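Galactonate dehydratase (Zobellia galactanivorans, PDB 5OLC) belongs to the enolase superfamily, related to mandelate racemase and muconate lactonizing enzyme, with an N-terminal capping domain and a TIM-barrel-like C-terminal domain. Local coordinates at residues 132-140 with 356-364; 302-312 with 336-347. One frame throughout, in Å; residues are numbered along the deposited sequence.

Interaction 1 of 2, residues 132-140 with 356-364; sequences VKNPIIEPY and LENGHLEVP
I137 and L361 form the hydrogen-bonded pair of a short antiparallel strand pairing, in which strand 360-362, the second arm of a hairpin, runs along the start of the first barrel strand, 136-142. I137 N gives to L361 O at 3.0 Å, and L361 N returns a bond of 2.8 Å to I137 O, entering almost straight on with a C=O...N angle of 174°. Two residues on, past the non-hydrogen-bonded pair I136 and E362, V363 N reaches P135 O at 3.0 Å. The side chains of I137 and L361 share one face of the sheet, which helix 309-321 covers, and here the packing is tight. The side chains of I137 and V363 cross at about a right angle, CG2 to CG2 at 3.9 Å. The P139 ring lies across L361, and P139 CG also touches L356 CD1 at 3.9 Å, so both arms of the hairpin close on the proline.

The other face, with I136 and the exposed E362, is looser. I136 CG2 rests obliquely against the CB and ring of H360. A chi1 of 55° stands E138 beside H360, both pointing the same way; carboxylate and imidazole are only 22° from coplanar, and E138 OE2 sits at the ring edge, 3.4 Å from H360 CE1. The other oxygen, OE1, makes a salt bridge with R198. Between the hairpin arms, E357 to H360 form a type I' turn, and G359 takes one of its positive-phi positions. Where direct strand bonding stops, a water donates to P139 O at 2.7 Å and to G359 O at 3.1 Å.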
loop_
_atom_site.group_PDB
_atom_site.type_symbol
_atom_site.label_atom_id
_atom_site.label_comp_id
_atom_site.label_asym_id
_atom_site.label_seq_id
_atom_site.Cartn_x
_atom_site.Cartn_y
_atom_site.Cartn_z
ATOM N N VAL A 132 -39.816 10.253 -1.768
ATOM C CA VAL A 132 -39.877 9.833 -3.172
ATOM C C VAL A 132 -38.998 10.799 -3.978
ATOM O O VAL A 132 -39.325 11.997 -4.098
ATOM C CB VAL A 132 -41.325 9.757 -3.728
ATOM C CG1 VAL A 132 -41.331 9.540 -5.235
ATOM C CG2 VAL A 132 -42.122 8.664 -3.033
ATOM N N LYS A 133 -37.851 10.292 -4.448
ATOM C CA LYS A 133 -36.902 11.075 -5.227
ATOM C C LYS A 133 -37.242 10.933 -6.699
ATOM O O LYS A 133 -37.051 11.879 -7.470
ATOM C CB LYS A 133 -35.470 10.591 -4.971
ATOM C CG LYS A 133 -34.757 11.342 -3.874
ATOM C CD LYS A 133 -35.013 10.787 -2.500
ATOM C CE LYS A 133 -33.924 11.170 -1.541
ATOM N NZ LYS A 133 -33.834 10.203 -0.427
ATOM N N ASN A 134 -37.765 9.741 -7.073
ATOM C CA ASN A 134 -38.142 9.359 -8.430
ATOM C C ASN A 134 -39.566 8.773 -8.430
ATOM O O ASN A 134 -39.749 7.602 -8.054
ATOM C CB ASN A 134 -37.138 8.342 -8.988
ATOM C CG ASN A 134 -35.685 8.635 -8.691
ATOM O OD1 ASN A 134 -34.970 7.804 -8.119
ATOM N ND2 ASN A 134 -35.212 9.816 -9.084
ATOM N N PRO A 135 -40.595 9.576 -8.810
ATOM C CA PRO A 135 -41.979 9.055 -8.805
ATOM C C PRO A 135 -42.267 8.084 -9.943
ATOM O O PRO A 135 -43.240 7.341 -9.902
ATOM C CB PRO A 135 -42.823 10.318 -8.901
ATOM C CG PRO A 135 -41.967 11.286 -9.632
ATOM C CD PRO A 135 -40.549 10.987 -9.250
ATOM N N ILE A 136 -41.422 8.129 -10.970
ATOM C CA ILE A 136 -41.481 7.281 -12.155
ATOM C C ILE A 136 -40.111 6.629 -12.299
ATOM O O ILE A 136 -39.090 7.287 -12.085
ATOM C CB ILE A 136 -41.922 8.082 -13.426
ATOM C CG1 ILE A 136 -43.387 8.564 -13.294
ATOM C CG2 ILE A 136 -41.730 7.277 -14.728
ATOM C CD1 ILE A 136 -43.523 10.027 -12.899
ATOM N N ILE A 137 -40.104 5.316 -12.557
ATOM C CA ILE A 137 -38.899 4.517 -12.752
ATOM C C ILE A 137 -39.109 3.665 -14.036
ATOM O O ILE A 137 -40.239 3.285 -14.319
ATOM C CB ILE A 137 -38.420 3.738 -11.465
ATOM C CG1 ILE A 137 -38.559 2.242 -11.584
ATOM C CG2 ILE A 137 -39.044 4.207 -10.159
ATOM C CD1 ILE A 137 -37.309 1.622 -11.898
ATOM N N GLU A 138 -38.055 3.443 -14.839
ATOM C CA GLU A 138 -38.152 2.679 -16.087
ATOM C C GLU A 138 -37.423 1.325 -15.948
ATOM O O GLU A 138 -36.204 1.257 -16.128
ATOM C CB GLU A 138 -37.715 3.505 -17.328
ATOM C CG GLU A 138 -36.329 4.130 -17.280
ATOM C CD GLU A 138 -35.810 4.628 -18.615
ATOM O OE1 GLU A 138 -34.591 4.480 -18.863
ATOM O OE2 GLU A 138 -36.614 5.165 -19.412
ATOM N N PRO A 139 -38.135 0.243 -15.562
ATOM C CA PRO A 139 -37.436 -1.035 -15.334
ATOM C C PRO A 139 -37.000 -1.765 -16.599
ATOM O O PRO A 139 -37.443 -1.417 -17.698
ATOM C CB PRO A 139 -38.440 -1.845 -14.508
ATOM C CG PRO A 139 -39.759 -1.328 -14.920
ATOM C CD PRO A 139 -39.579 0.126 -15.278
ATOM N N TYR A 140 -36.114 -2.762 -16.439
ATOM C CA TYR A 140 -35.646 -3.582 -17.550
ATOM C C TYR A 140 -36.295 -4.964 -17.520
ATOM O O TYR A 140 -36.653 -5.470 -16.442
ATOM C CB TYR A 140 -34.112 -3.653 -17.635
ATOM C CG TYR A 140 -33.411 -4.213 -16.413
ATOM C CD1 TYR A 140 -33.015 -3.381 -15.369
ATOM C CD2 TYR A 140 -33.039 -5.554 -16.350
ATOM C CE1 TYR A 140 -32.335 -3.884 -14.257
ATOM C CE2 TYR A 140 -32.355 -6.067 -15.245
ATOM C CZ TYR A 140 -32.007 -5.229 -14.198
ATOM O OH TYR A 140 -31.331 -5.717 -13.104
ATOM N N LEU A 356 -47.837 -0.018 -14.876
ATOM C CA LEU A 356 -46.787 0.014 -15.898
ATOM C C LEU A 356 -47.364 0.185 -17.297
ATOM O O LEU A 356 -48.054 -0.709 -17.793
ATOM C CB LEU A 356 -45.888 -1.238 -15.837
ATOM C CG LEU A 356 -44.705 -1.238 -16.814
ATOM C CD1 LEU A 356 -43.420 -1.566 -16.114
ATOM C CD2 LEU A 356 -44.944 -2.171 -18.002
ATOM N N GLU A 357 -47.026 1.297 -17.954
ATOM C CA GLU A 357 -47.467 1.576 -19.317
ATOM C C GLU A 357 -46.374 2.278 -20.124
ATOM O O GLU A 357 -45.909 3.360 -19.755
ATOM C CB GLU A 357 -48.807 2.338 -19.339
ATOM C CG GLU A 357 -50.007 1.445 -19.623
ATOM C CD GLU A 357 -51.215 1.631 -18.723
ATOM O OE1 GLU A 357 -51.620 0.637 -18.075
ATOM O OE2 GLU A 357 -51.766 2.755 -18.677
ATOM N N ASN A 358 -45.958 1.624 -21.218
ATOM C CA ASN A 358 -44.916 2.047 -22.157
ATOM C C ASN A 358 -43.554 2.266 -21.460
ATOM O O ASN A 358 -43.037 3.384 -21.388
ATOM C CB ASN A 358 -45.344 3.249 -23.019
ATOM C CG ASN A 358 -44.618 3.286 -24.346
ATOM O OD1 ASN A 358 -44.975 2.583 -25.301
ATOM N ND2 ASN A 358 -43.551 4.072 -24.423
ATOM N N GLY A 359 -43.012 1.164 -20.938
ATOM C CA GLY A 359 -41.716 1.099 -20.270
ATOM C C GLY A 359 -41.583 1.810 -18.939
ATOM O O GLY A 359 -40.598 1.583 -18.230
ATOM N N HIS A 360 -42.546 2.682 -18.592
ATOM C CA HIS A 360 -42.498 3.445 -17.351
ATOM C C HIS A 360 -43.410 2.883 -16.284
ATOM O O HIS A 360 -44.585 2.617 -16.539
ATOM C CB HIS A 360 -42.769 4.950 -17.579
ATOM C CG HIS A 360 -41.811 5.639 -18.515
ATOM N ND1 HIS A 360 -40.463 5.305 -18.561
ATOM C CD2 HIS A 360 -42.037 6.649 -19.390
ATOM C CE1 HIS A 360 -39.925 6.099 -19.476
ATOM N NE2 HIS A 360 -40.831 6.925 -19.999
ATOM N N LEU A 361 -42.842 2.703 -15.084
ATOM C CA LEU A 361 -43.469 2.201 -13.866
ATOM C C LEU A 361 -43.712 3.402 -12.969
ATOM O O LEU A 361 -42.900 4.324 -12.959
ATOM C CB LEU A 361 -42.521 1.211 -13.179
ATOM C CG LEU A 361 -43.143 0.257 -12.187
ATOM C CD1 LEU A 361 -42.734 -1.143 -12.473
ATOM C CD2 LEU A 361 -42.773 0.630 -10.791
ATOM N N GLU A 362 -44.835 3.405 -12.238
ATOM C CA GLU A 362 -45.213 4.521 -11.382
ATOM C C GLU A 362 -45.310 4.074 -9.943
ATOM O O GLU A 362 -46.097 3.178 -9.615
ATOM C CB GLU A 362 -46.541 5.107 -11.868
ATOM C CG GLU A 362 -46.934 6.455 -11.282
ATOM C CD GLU A 362 -48.256 6.948 -11.847
ATOM O OE1 GLU A 362 -48.336 7.172 -13.082
ATOM O OE2 GLU A 362 -49.235 7.032 -11.068
ATOM N N VAL A 363 -44.503 4.709 -9.085
ATOM C CA VAL A 363 -44.418 4.421 -7.654
ATOM C C VAL A 363 -45.800 4.612 -7.012
ATOM O O VAL A 363 -46.419 5.650 -7.248
ATOM C CB VAL A 363 -43.308 5.275 -6.958
ATOM C CG1 VAL A 363 -43.150 4.921 -5.474
ATOM C CG2 VAL A 363 -41.968 5.146 -7.683
ATOM N N PRO A 364 -46.321 3.618 -6.247
ATOM C CA PRO A 364 -47.634 3.802 -5.605
ATOM C C PRO A 364 -47.582 4.696 -4.350
ATOM O O PRO A 364 -46.541 4.813 -3.699
ATOM C CB PRO A 364 -48.073 2.366 -5.290
ATOM C CG PRO A 364 -46.803 1.649 -5.044
ATOM C CD PRO A 364 -45.732 2.310 -5.886
HETATM O O HOH W 1 -38.012 0.562 -19.494
#

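Interaction 2 of 2, residues 302-312 with 336-347; sequences VPHTWGTWIAI and MELDRTENALRD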
loop_
_atom_site.group_PDB
_atom_site.type_symbol
_atom_site.label_atom_id
_atom_site.label_comp_id
_atom_site.label_asym_id
_atom_site.label_seq_id
_atom_site.Cartn_x
_atom_site.Cartn_y
_atom_site.Cartn_z
ATOM N N VAL A 302 -28.428 -0.514 -8.358
ATOM C CA VAL A 302 -29.599 -1.008 -9.074
ATOM C C VAL A 302 -29.847 -2.293 -8.319
ATOM O O VAL A 302 -28.968 -3.148 -8.361
ATOM C CB VAL A 302 -29.376 -1.260 -10.595
ATOM C CG1 VAL A 302 -30.648 -1.824 -11.243
ATOM C CG2 VAL A 302 -28.904 0.001 -11.318
ATOM N N PRO A 303 -30.926 -2.446 -7.528
ATOM C CA PRO A 303 -31.078 -3.694 -6.774
ATOM C C PRO A 303 -31.390 -4.916 -7.638
ATOM O O PRO A 303 -31.804 -4.786 -8.799
ATOM C CB PRO A 303 -32.183 -3.366 -5.769
ATOM C CG PRO A 303 -32.988 -2.332 -6.421
ATOM C CD PRO A 303 -32.062 -1.532 -7.295
ATOM N N HIS A 304 -31.140 -6.103 -7.083
ATOM C CA HIS A 304 -31.455 -7.355 -7.752
ATOM C C HIS A 304 -32.866 -7.737 -7.283
ATOM O O HIS A 304 -33.151 -7.631 -6.081
ATOM C CB HIS A 304 -30.425 -8.438 -7.384
ATOM C CG HIS A 304 -30.684 -9.773 -8.024
ATOM N ND1 HIS A 304 -31.174 -10.853 -7.289
ATOM C CD2 HIS A 304 -30.508 -10.165 -9.309
ATOM C CE1 HIS A 304 -31.288 -11.852 -8.152
ATOM N NE2 HIS A 304 -30.903 -11.488 -9.380
ATOM N N THR A 305 -33.766 -8.098 -8.234
ATOM C CA THR A 305 -35.149 -8.512 -7.931
ATOM C C THR A 305 -35.572 -9.704 -8.777
ATOM O O THR A 305 -35.615 -9.603 -10.006
ATOM C CB THR A 305 -36.188 -7.363 -7.983
ATOM O OG1 THR A 305 -35.613 -6.144 -8.469
ATOM C CG2 THR A 305 -36.855 -7.136 -6.644
ATOM N N TRP A 306 -35.881 -10.840 -8.112
ATOM C CA TRP A 306 -36.288 -12.078 -8.775
ATOM C C TRP A 306 -37.224 -12.921 -7.892
ATOM O O TRP A 306 -36.900 -14.063 -7.529
ATOM C CB TRP A 306 -35.050 -12.878 -9.238
ATOM C CG TRP A 306 -35.273 -13.755 -10.439
ATOM C CD1 TRP A 306 -35.505 -13.347 -11.722
ATOM C CD2 TRP A 306 -35.186 -15.192 -10.483
ATOM N NE1 TRP A 306 -35.603 -14.438 -12.559
ATOM C CE2 TRP A 306 -35.418 -15.586 -11.823
ATOM C CE3 TRP A 306 -34.968 -16.190 -9.512
ATOM C CZ2 TRP A 306 -35.424 -16.934 -12.219
ATOM C CZ3 TRP A 306 -34.975 -17.523 -9.905
ATOM C CH2 TRP A 306 -35.197 -17.885 -11.243
ATOM N N GLY A 307 -38.394 -12.354 -7.594
ATOM C CA GLY A 307 -39.411 -13.013 -6.784
ATOM C C GLY A 307 -40.829 -12.633 -7.144
ATOM O O GLY A 307 -41.155 -12.483 -8.329
ATOM N N THR A 308 -41.693 -12.492 -6.117
ATOM C CA THR A 308 -43.096 -12.106 -6.310
ATOM C C THR A 308 -43.194 -10.577 -6.246
ATOM O O THR A 308 -42.163 -9.903 -6.182
ATOM C CB THR A 308 -44.035 -12.795 -5.297
ATOM O OG1 THR A 308 -43.897 -12.185 -4.022
ATOM C CG2 THR A 308 -43.838 -14.288 -5.198
ATOM N N TRP A 309 -44.413 -10.021 -6.243
ATOM C CA TRP A 309 -44.563 -8.578 -6.152
ATOM C C TRP A 309 -44.244 -8.063 -4.762
ATOM O O TRP A 309 -44.058 -6.855 -4.637
ATOM C CB TRP A 309 -45.927 -8.093 -6.641
ATOM C CG TRP A 309 -46.161 -8.341 -8.096
ATOM C CD1 TRP A 309 -46.820 -9.401 -8.643
ATOM C CD2 TRP A 309 -45.738 -7.518 -9.194
ATOM N NE1 TRP A 309 -46.831 -9.296 -10.019
ATOM C CE2 TRP A 309 -46.163 -8.154 -10.384
ATOM C CE3 TRP A 309 -45.060 -6.294 -9.290
ATOM C CZ2 TRP A 309 -45.930 -7.610 -11.653
ATOM C CZ3 TRP A 309 -44.831 -5.755 -10.551
ATOM C CH2 TRP A 309 -45.264 -6.409 -11.713
ATOM N N ILE A 310 -44.129 -8.950 -3.724
ATOM C CA ILE A 310 -43.705 -8.494 -2.387
ATOM C C ILE A 310 -42.282 -7.953 -2.529
ATOM O O ILE A 310 -42.017 -6.844 -2.075
ATOM C CB ILE A 310 -43.813 -9.548 -1.249
ATOM C CG1 ILE A 310 -45.271 -9.977 -1.031
ATOM C CG2 ILE A 310 -43.248 -8.967 0.040
ATOM C CD1 ILE A 310 -45.457 -11.231 -0.320
ATOM N N ALA A 311 -41.404 -8.725 -3.233
ATOM C CA ALA A 311 -40.018 -8.421 -3.590
ATOM C C ALA A 311 -39.934 -7.240 -4.552
ATOM O O ALA A 311 -39.137 -6.323 -4.302
ATOM C CB ALA A 311 -39.381 -9.618 -4.244
ATOM N N ILE A 312 -40.724 -7.259 -5.667
ATOM C CA ILE A 312 -40.698 -6.160 -6.639
ATOM C C ILE A 312 -41.091 -4.842 -5.965
ATOM O O ILE A 312 -40.382 -3.855 -6.140
ATOM C CB ILE A 312 -41.492 -6.454 -7.928
ATOM C CG1 ILE A 312 -40.976 -7.731 -8.590
ATOM C CG2 ILE A 312 -41.440 -5.268 -8.912
ATOM C CD1 ILE A 312 -42.051 -8.598 -9.256
ATOM N N MET A 336 -34.793 -0.783 -12.484
ATOM C CA MET A 336 -34.861 -1.870 -11.508
ATOM C C MET A 336 -35.135 -3.188 -12.225
ATOM O O MET A 336 -35.572 -3.170 -13.382
ATOM C CB MET A 336 -35.901 -1.589 -10.419
ATOM C CG MET A 336 -37.327 -1.761 -10.881
ATOM S SD MET A 336 -38.478 -1.679 -9.519
ATOM C CE MET A 336 -39.899 -2.145 -10.332
ATOM N N GLU A 337 -34.882 -4.325 -11.552
ATOM C CA GLU A 337 -35.091 -5.633 -12.166
ATOM C C GLU A 337 -36.557 -6.056 -12.184
ATOM O O GLU A 337 -37.140 -6.356 -11.137
ATOM C CB GLU A 337 -34.192 -6.720 -11.534
ATOM C CG GLU A 337 -34.082 -7.980 -12.381
ATOM C CD GLU A 337 -32.950 -8.939 -12.066
ATOM O OE1 GLU A 337 -31.862 -8.479 -11.646
ATOM O OE2 GLU A 337 -33.127 -10.152 -12.326
ATOM N N LEU A 338 -37.133 -6.118 -13.393
ATOM C CA LEU A 338 -38.505 -6.561 -13.577
ATOM C C LEU A 338 -38.528 -7.905 -14.313
ATOM O O LEU A 338 -38.433 -7.930 -15.546
ATOM C CB LEU A 338 -39.332 -5.489 -14.311
ATOM C CG LEU A 338 -40.858 -5.627 -14.253
ATOM C CD1 LEU A 338 -41.413 -5.281 -12.867
ATOM C CD2 LEU A 338 -41.502 -4.745 -15.274
ATOM N N ASP A 339 -38.618 -9.022 -13.542
ATOM C CA ASP A 339 -38.674 -10.394 -14.069
ATOM C C ASP A 339 -39.885 -10.566 -14.981
ATOM O O ASP A 339 -41.019 -10.419 -14.522
ATOM C CB ASP A 339 -38.698 -11.431 -12.923
ATOM C CG ASP A 339 -38.719 -12.891 -13.362
ATOM O OD1 ASP A 339 -38.060 -13.219 -14.374
ATOM O OD2 ASP A 339 -39.369 -13.710 -12.673
ATOM N N ARG A 340 -39.652 -10.824 -16.278
ATOM C CA ARG A 340 -40.757 -10.970 -17.236
ATOM C C ARG A 340 -41.001 -12.433 -17.686
ATOM O O ARG A 340 -41.805 -12.684 -18.593
ATOM C CB ARG A 340 -40.581 -10.022 -18.445
ATOM C CG ARG A 340 -40.588 -8.514 -18.136
ATOM C CD ARG A 340 -41.617 -8.050 -17.108
ATOM N NE ARG A 340 -43.001 -8.242 -17.539
ATOM C CZ ARG A 340 -44.023 -8.440 -16.711
ATOM N NH1 ARG A 340 -43.825 -8.492 -15.399
ATOM N NH2 ARG A 340 -45.247 -8.609 -17.190
ATOM N N THR A 341 -40.343 -13.392 -17.007
ATOM C CA THR A 341 -40.466 -14.828 -17.276
ATOM C C THR A 341 -41.829 -15.361 -16.789
ATOM O O THR A 341 -42.645 -14.599 -16.248
ATOM C CB THR A 341 -39.281 -15.603 -16.642
ATOM O OG1 THR A 341 -39.322 -15.469 -15.221
ATOM C CG2 THR A 341 -37.919 -15.168 -17.187
ATOM N N GLU A 342 -42.068 -16.674 -16.984
ATOM C CA GLU A 342 -43.299 -17.335 -16.559
ATOM C C GLU A 342 -43.256 -17.552 -15.052
ATOM O O GLU A 342 -42.377 -18.263 -14.551
ATOM C CB GLU A 342 -43.503 -18.656 -17.318
ATOM C CG GLU A 342 -44.362 -18.506 -18.563
ATOM C CD GLU A 342 -43.664 -18.098 -19.850
ATOM O OE1 GLU A 342 -43.576 -18.947 -20.768
ATOM O OE2 GLU A 342 -43.297 -16.907 -19.980
ATOM N N ASN A 343 -44.177 -16.893 -14.331
ATOM C CA ASN A 343 -44.243 -16.998 -12.878
ATOM C C ASN A 343 -45.654 -16.840 -12.343
ATOM O O ASN A 343 -46.162 -15.726 -12.179
ATOM C CB ASN A 343 -43.268 -16.036 -12.202
ATOM C CG ASN A 343 -42.884 -16.411 -10.794
ATOM O OD1 ASN A 343 -43.603 -17.108 -10.065
ATOM N ND2 ASN A 343 -41.769 -15.861 -10.351
ATOM N N ALA A 344 -46.275 -17.981 -12.056
ATOM C CA ALA A 344 -47.615 -18.056 -11.514
ATOM C C ALA A 344 -47.630 -17.641 -10.044
ATOM O O ALA A 344 -48.634 -17.108 -9.596
ATOM C CB ALA A 344 -48.163 -19.463 -11.674
ATOM N N LEU A 345 -46.535 -17.853 -9.294
ATOM C CA LEU A 345 -46.493 -17.470 -7.872
ATOM C C LEU A 345 -46.413 -15.960 -7.714
ATOM O O LEU A 345 -46.983 -15.393 -6.780
ATOM C CB LEU A 345 -45.333 -18.143 -7.161
ATOM C CG LEU A 345 -45.174 -19.599 -7.506
ATOM C CD1 LEU A 345 -43.808 -19.865 -8.007
ATOM C CD2 LEU A 345 -45.530 -20.485 -6.348
ATOM N N ARG A 346 -45.731 -15.311 -8.659
ATOM C CA ARG A 346 -45.593 -13.865 -8.700
ATOM C C ARG A 346 -46.894 -13.223 -9.187
ATOM O O ARG A 346 -47.370 -12.282 -8.554
ATOM C CB ARG A 346 -44.398 -13.483 -9.596
ATOM C CG ARG A 346 -44.276 -12.013 -9.977
ATOM C CD ARG A 346 -44.442 -11.822 -11.469
ATOM N NE ARG A 346 -43.310 -12.380 -12.201
ATOM C CZ ARG A 346 -43.240 -12.480 -13.522
ATOM N NH1 ARG A 346 -44.239 -12.046 -14.284
ATOM N NH2 ARG A 346 -42.166 -12.998 -14.095
ATOM N N ASP A 347 -47.479 -13.733 -10.284
ATOM C CA ASP A 347 -48.673 -13.129 -10.865
ATOM C C ASP A 347 -50.023 -13.580 -10.248
ATOM O O ASP A 347 -50.997 -12.827 -10.342
ATOM C CB ASP A 347 -48.664 -13.303 -12.384
ATOM C CG ASP A 347 -47.594 -12.452 -13.050
ATOM O OD1 ASP A 347 -47.513 -11.238 -12.735
ATOM O OD2 ASP A 347 -46.835 -12.995 -13.877
#
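With chi1 at -164° and the rest of its chain extended, E337 sends its carboxylate out alongside H304, whose own CG also lies opposite the backbone N. The two side chains point the same way, their planes 85° apart, with E337 OE1 3.2 Å from H304 CD2. Each has its main polar partner elsewhere: OE1 is salt-bridged to K172, and H304 ND1 is hydrogen-bonded to D277. On the next residue, T305 OG1 donates to E337 O at 3.1 Å, on a lone pair in the carbonyl plane.

R346 CG and I312 CD1 lie over one face of the W309 indole, which also stacks with H352. R346 CG makes an off-centre CH-pi contact, 4.1 Å from the centroid of the five-membered ring, and D347 OD1 sits at the edge, weakly bonded to W309 NE1 at 3.4 Å. The R346 guanidinium bridges two acids, NH1 to D347 OD2 at 2.8 Å and NH2 to D339 OD2 at 3.2 Å; D339 OD2 also pairs with R37. I312 CG2 packs 3.8 Å from M336 CE and 4.0 Å from L338 CD1.

T308 and N343 cap the starts of helices 309-321 and 344-349; T308 OG1, which accepts from I310 N, is also hydrogen-bonded to E55. The H304-D277 pair after barrel strand 300-301, with E337 beside it, resembles the His-Asp dyad and neighbouring glutamate at the C-terminal strand ends of mandelate racemase-like barrels.

In the fold
From the N terminus, the chain builds the capping domain and then enters the barrel through 132-140. It runs through the successive barrel strands to 302-312, starts helix 309-321, and after 23 intervening residues, partly unmodelled, returns at 336-347, where interaction 2 closes a short loop. Helix 344-349 and strand 350-357 lead on to 356-364, which comes back to 132-140; interaction 1 thus closes a loop of 215 residues with interaction 2 wholly within it. The two meet where strand 337-339 lies parallel to strand 136-142: Y140 N probably bonds to M336 O. That seam joins last barrel strand to first, with the hairpin added at the start of strand 136-142.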